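Local coordinates for protein ATPase BagA (Mycobacterium tuberculosis H37Rv, PDB 6BS3) that forms one subunit of the heterodimeric BagAB ATPase, hydrolysing ATP in a complex whose activity is required for resistance to nitric oxide and to elevated glycerol, at residues D94-F99 with A115-G120; E101-D104 with N108-I111. One frame throughout, in Å; residues are numbered along the deposited sequence.

Contact 1 (D94-F99 with A115-G120); sequences DIEAAF and AMRRIG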
loop_
_atom_site.group_PDB
_atom_site.type_symbol
_atom_site.label_atom_id
_atom_site.label_comp_id
_atom_site.label_asym_id
_atom_site.label_seq_id
_atom_site.Cartn_x
_atom_site.Cartn_y
_atom_site.Cartn_z
ATOM N N ASP A 94 -13.951 9.940 13.538
ATOM C CA ASP A 94 -15.107 9.734 12.673
ATOM C C ASP A 94 -15.317 11.108 12.019
ATOM O O ASP A 94 -15.717 12.055 12.705
ATOM C CB ASP A 94 -16.303 9.305 13.544
ATOM C CG ASP A 94 -17.641 9.077 12.860
ATOM O OD1 ASP A 94 -17.913 9.740 11.835
ATOM O OD2 ASP A 94 -18.434 8.264 13.374
ATOM N N ILE A 95 -14.967 11.235 10.718
ATOM C CA ILE A 95 -15.025 12.505 9.972
ATOM C C ILE A 95 -16.448 13.087 9.922
ATOM O O ILE A 95 -16.613 14.305 10.010
ATOM C CB ILE A 95 -14.360 12.417 8.553
ATOM C CG1 ILE A 95 -14.034 13.817 7.982
ATOM C CG2 ILE A 95 -15.185 11.594 7.546
ATOM C CD1 ILE A 95 -12.939 14.537 8.653
ATOM N N GLU A 96 -17.461 12.212 9.825
ATOM C CA GLU A 96 -18.871 12.595 9.790
ATOM C C GLU A 96 -19.284 13.241 11.113
ATOM O O GLU A 96 -19.797 14.358 11.098
ATOM C CB GLU A 96 -19.731 11.395 9.403
ATOM C CG GLU A 96 -21.224 11.614 9.549
ATOM C CD GLU A 96 -22.088 10.802 8.602
ATOM O OE1 GLU A 96 -23.319 11.021 8.624
ATOM O OE2 GLU A 96 -21.552 9.952 7.849
ATOM N N ALA A 97 -18.945 12.598 12.251
ATOM C CA ALA A 97 -19.210 13.132 13.596
ATOM C C ALA A 97 -18.367 14.390 13.876
ATOM O O ALA A 97 -18.872 15.309 14.521
ATOM C CB ALA A 97 -18.960 12.065 14.657
ATOM N N ALA A 98 -17.113 14.455 13.345
ATOM C CA ALA A 98 -16.230 15.638 13.484
ATOM C C ALA A 98 -16.806 16.840 12.718
ATOM O O ALA A 98 -16.720 17.966 13.202
ATOM C CB ALA A 98 -14.806 15.325 13.019
ATOM N N PHE A 99 -17.430 16.598 11.553
ATOM C CA PHE A 99 -18.075 17.653 10.761
ATOM C C PHE A 99 -19.306 18.249 11.493
ATOM O O PHE A 99 -19.459 19.471 11.504
ATOM C CB PHE A 99 -18.412 17.168 9.332
ATOM C CG PHE A 99 -19.005 18.224 8.420
ATOM C CD1 PHE A 99 -18.417 19.478 8.302
ATOM C CD2 PHE A 99 -20.151 17.963 7.679
ATOM C CE1 PHE A 99 -18.981 20.458 7.479
ATOM C CE2 PHE A 99 -20.697 18.935 6.835
ATOM C CZ PHE A 99 -20.105 20.173 6.734
ATOM N N ALA A 115 -29.860 16.791 10.314
ATOM C CA ALA A 115 -30.752 16.572 9.175
ATOM C C ALA A 115 -29.961 16.021 7.974
ATOM O O ALA A 115 -30.474 15.175 7.241
ATOM C CB ALA A 115 -31.448 17.871 8.795
ATOM N N MET A 116 -28.708 16.493 7.793
ATOM C CA MET A 116 -27.776 16.086 6.733
ATOM C C MET A 116 -27.342 14.625 6.883
ATOM O O MET A 116 -27.147 13.945 5.879
ATOM C CB MET A 116 -26.518 16.961 6.755
ATOM C CG MET A 116 -26.746 18.379 6.337
ATOM S SD MET A 116 -25.207 19.287 6.511
ATOM C CE MET A 116 -24.444 18.937 4.921
ATOM N N ARG A 117 -27.144 14.168 8.131
ATOM C CA ARG A 117 -26.741 12.800 8.460
ATOM C C ARG A 117 -27.829 11.801 7.984
ATOM O O ARG A 117 -27.503 10.784 7.374
ATOM C CB ARG A 117 -26.459 12.687 9.973
ATOM C CG ARG A 117 -26.115 11.281 10.469
ATOM C CD ARG A 117 -25.931 11.202 11.977
ATOM N NE ARG A 117 -27.150 11.541 12.715
ATOM C CZ ARG A 117 -27.156 12.063 13.938
ATOM N NH1 ARG A 117 -26.014 12.291 14.577
ATOM N NH2 ARG A 117 -28.303 12.365 14.532
ATOM N N ARG A 118 -29.111 12.155 8.182
ATOM C CA ARG A 118 -30.279 11.354 7.800
ATOM C C ARG A 118 -30.485 11.212 6.279
ATOM O O ARG A 118 -31.338 10.417 5.881
ATOM C CB ARG A 118 -31.564 11.890 8.476
ATOM C CG ARG A 118 -31.510 11.910 10.001
ATOM C CD ARG A 118 -32.804 12.439 10.592
ATOM N NE ARG A 118 -32.617 12.925 11.964
ATOM C CZ ARG A 118 -32.832 14.178 12.361
ATOM N NH1 ARG A 118 -33.268 15.091 11.499
ATOM N NH2 ARG A 118 -32.627 14.524 13.624
ATOM N N ILE A 119 -29.733 11.979 5.439
ATOM C CA ILE A 119 -29.821 11.957 3.963
ATOM C C ILE A 119 -28.433 11.752 3.289
ATOM O O ILE A 119 -28.298 11.978 2.079
ATOM C CB ILE A 119 -30.593 13.186 3.365
ATOM C CG1 ILE A 119 -29.914 14.535 3.695
ATOM C CG2 ILE A 119 -32.073 13.187 3.767
ATOM C CD1 ILE A 119 -29.845 15.517 2.531
ATOM N N GLY A 120 -27.438 11.335 4.087
ATOM C CA GLY A 120 -26.066 11.059 3.667
ATOM C C GLY A 120 -25.279 12.242 3.137
ATOM O O GLY A 120 -24.309 12.046 2.398
#
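Glu96 OE1 rests against the aliphatic root of Arg117, 3.4 Å from its CG and 3.8 Å from its CB. The glutamate chain reaches across extended, its CG anti to the backbone N, and meets the arginine at about a right angle. This is not a salt bridge. Arg117 bends at chi3 (63°) and carries its guanidinium away, so Glu96 OE1 and Arg117 NE stay 5.6 Å apart; their opposite charges may still attract weakly. The other carboxylate oxygen, Glu96 OE2, lies near Glu123 OE2, and that like-charge neighbour could raise the pKa of one of the pair.

Beside the polar pair the contact is apolar. Met116 CE sits 4.2 Å from Phe99 CE2, reaching the ring at its edge and near its plane rather than over a face.

Both segments include a helix end. Asp94 is the N-cap of helix 95-107: its OD1 accepts from Ala97 N at 3.1 Å, a nearly straight bond (168°) that arrives from above the carboxylate plane. Gly120, with positive phi, is the C-prime residue of a Schellman motif ending helix 110-117, in which Met116 O takes the 6→1 backbone bond and Arg117 O a weak one from Gly120 N.

Helix 121-128 packs along the seam through Val122, which touches Glu96, Phe99 and Met116. Leu132 and Leu136 of helix 130-146 back Phe99, and apolar side chains of the other protein in the complex pack on Phe99 and Met116.

Contact 2 (E101-D104 with N108-I111); sequences EYLD and NLGI
The turn of a helical hairpin, helix 95-107 followed by helix 110-117, is closed by this contact. Asn108 is the first residue to leave helical geometry, with the positive phi common at helix C-termini, and Leu109 is the N-cap position of the next helix. The chain can therefore change direction with hardly any loop.

Leu103 O takes the main bond, from Leu109 N at 2.9 Å and almost perfectly straight at the hydrogen (176°), although the donor stands well above the carbonyl plane. Asn108 N is just as near to that oxygen but points badly for it. Its N-H goes instead to Asp104 O, 3.2 Å away, in a weak bond bent to 125° at the hydrogen. The Asn108 CA adds a CH...O contact to the same Asp104 O, so this carbonyl in the last turn of the helix is met twice by one residue.

On the inner side, the two leucines cross with their branches touching: Leu103 CD2 lies 3.9 Å from Leu109 CD1 and equally near Leu109 CB. Both side chains also face the other protein of the complex, where Leu103 packs on an apolar side chain and Leu109 on a polar one. Nearby, Glu101 OE1 is hydrogen-bonded to Tyr74 OH.

On the exposed side Asp104 turns its CG anti to the backbone N (chi1 -174°) and so brings its carboxylate over the start of helix 110-117, where the helix dipole may favour its negative charge. There Asp104 OD1 lies against the backbone of Gly110, 3.7 Å from the Gly110 CA.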
loop_
_atom_site.group_PDB
_atom_site.type_symbol
_atom_site.label_atom_id
_atom_site.label_comp_id
_atom_site.label_asym_id
_atom_site.label_seq_id
_atom_site.Cartn_x
_atom_site.Cartn_y
_atom_site.Cartn_z
ATOM N N GLU A 101 -19.777 18.174 14.833
ATOM C CA GLU A 101 -19.158 18.825 15.990
ATOM C C GLU A 101 -18.745 20.260 15.602
ATOM O O GLU A 101 -18.967 21.198 16.356
ATOM C CB GLU A 101 -17.898 18.029 16.363
ATOM C CG GLU A 101 -17.764 17.573 17.804
ATOM C CD GLU A 101 -16.583 16.651 18.063
ATOM O OE1 GLU A 101 -15.581 16.694 17.304
ATOM O OE2 GLU A 101 -16.668 15.875 19.043
ATOM N N TYR A 102 -18.152 20.409 14.406
ATOM C CA TYR A 102 -17.666 21.657 13.825
ATOM C C TYR A 102 -18.831 22.586 13.496
ATOM O O TYR A 102 -18.807 23.735 13.924
ATOM C CB TYR A 102 -16.825 21.306 12.590
ATOM C CG TYR A 102 -16.340 22.440 11.719
ATOM C CD1 TYR A 102 -15.060 22.963 11.875
ATOM C CD2 TYR A 102 -17.077 22.856 10.616
ATOM C CE1 TYR A 102 -14.563 23.938 11.009
ATOM C CE2 TYR A 102 -16.597 23.835 9.749
ATOM C CZ TYR A 102 -15.338 24.372 9.948
ATOM O OH TYR A 102 -14.858 25.331 9.089
ATOM N N LEU A 103 -19.859 22.088 12.772
ATOM C CA LEU A 103 -21.056 22.858 12.422
ATOM C C LEU A 103 -21.745 23.411 13.663
ATOM O O LEU A 103 -22.121 24.583 13.686
ATOM C CB LEU A 103 -22.050 21.999 11.626
ATOM C CG LEU A 103 -21.804 21.851 10.132
ATOM C CD1 LEU A 103 -22.669 20.758 9.566
ATOM C CD2 LEU A 103 -22.102 23.132 9.396
ATOM N N ASP A 104 -21.872 22.577 14.704
ATOM C CA ASP A 104 -22.509 22.953 15.960
ATOM C C ASP A 104 -21.668 23.915 16.813
ATOM O O ASP A 104 -22.213 24.899 17.299
ATOM C CB ASP A 104 -22.928 21.704 16.757
ATOM C CG ASP A 104 -23.721 21.985 18.019
ATOM O OD1 ASP A 104 -24.768 22.683 17.929
ATOM O OD2 ASP A 104 -23.307 21.500 19.097
ATOM N N ASN A 108 -23.177 26.954 14.989
ATOM C CA ASN A 108 -24.432 26.620 15.680
ATOM C C ASN A 108 -25.484 26.000 14.701
ATOM O O ASN A 108 -26.687 26.297 14.783
ATOM C CB ASN A 108 -24.979 27.823 16.494
ATOM C CG ASN A 108 -25.969 27.447 17.578
ATOM O OD1 ASN A 108 -25.787 26.480 18.330
ATOM N ND2 ASN A 108 -27.045 28.213 17.681
ATOM N N LEU A 109 -24.990 25.136 13.768
ATOM C CA LEU A 109 -25.776 24.446 12.740
ATOM C C LEU A 109 -25.911 22.948 13.059
ATOM O O LEU A 109 -25.903 22.102 12.155
ATOM C CB LEU A 109 -25.158 24.662 11.335
ATOM C CG LEU A 109 -25.384 26.016 10.657
ATOM C CD1 LEU A 109 -24.352 26.253 9.566
ATOM C CD2 LEU A 109 -26.779 26.115 10.062
ATOM N N GLY A 110 -26.044 22.646 14.351
ATOM C CA GLY A 110 -26.227 21.294 14.865
ATOM C C GLY A 110 -27.502 20.654 14.355
ATOM O O GLY A 110 -27.533 19.443 14.120
ATOM N N ILE A 111 -28.553 21.480 14.152
ATOM C CA ILE A 111 -29.862 21.076 13.627
ATOM C C ILE A 111 -29.762 20.683 12.146
ATOM O O ILE A 111 -30.278 19.629 11.754
ATOM C CB ILE A 111 -30.966 22.152 13.910
ATOM C CG1 ILE A 111 -32.381 21.635 13.586
ATOM C CG2 ILE A 111 -30.685 23.497 13.218
ATOM C CD1 ILE A 111 -32.946 20.638 14.638
#

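In the fold
Contacts 1 and 2 join the same two helices, 95-107 and 110-117, at different distances from the turn: contact 2 is the turn between them, nested inside the longer loop that contact 1 closes. Their centres are 10 Å apart, and they meet where Met116 SD lies 4.2 Å from Leu103 CD1, so one apolar seam facing the other protein runs through both. Both are partly buried, each mixing buried apolar residues with exposed polar ones. Their chemistry differs, however. Contact 2 is held by backbone hydrogen bonds, whereas contact 1 has none across it and relies on side-chain packing. Both lie far from the chain's centre and away from the nucleotide site.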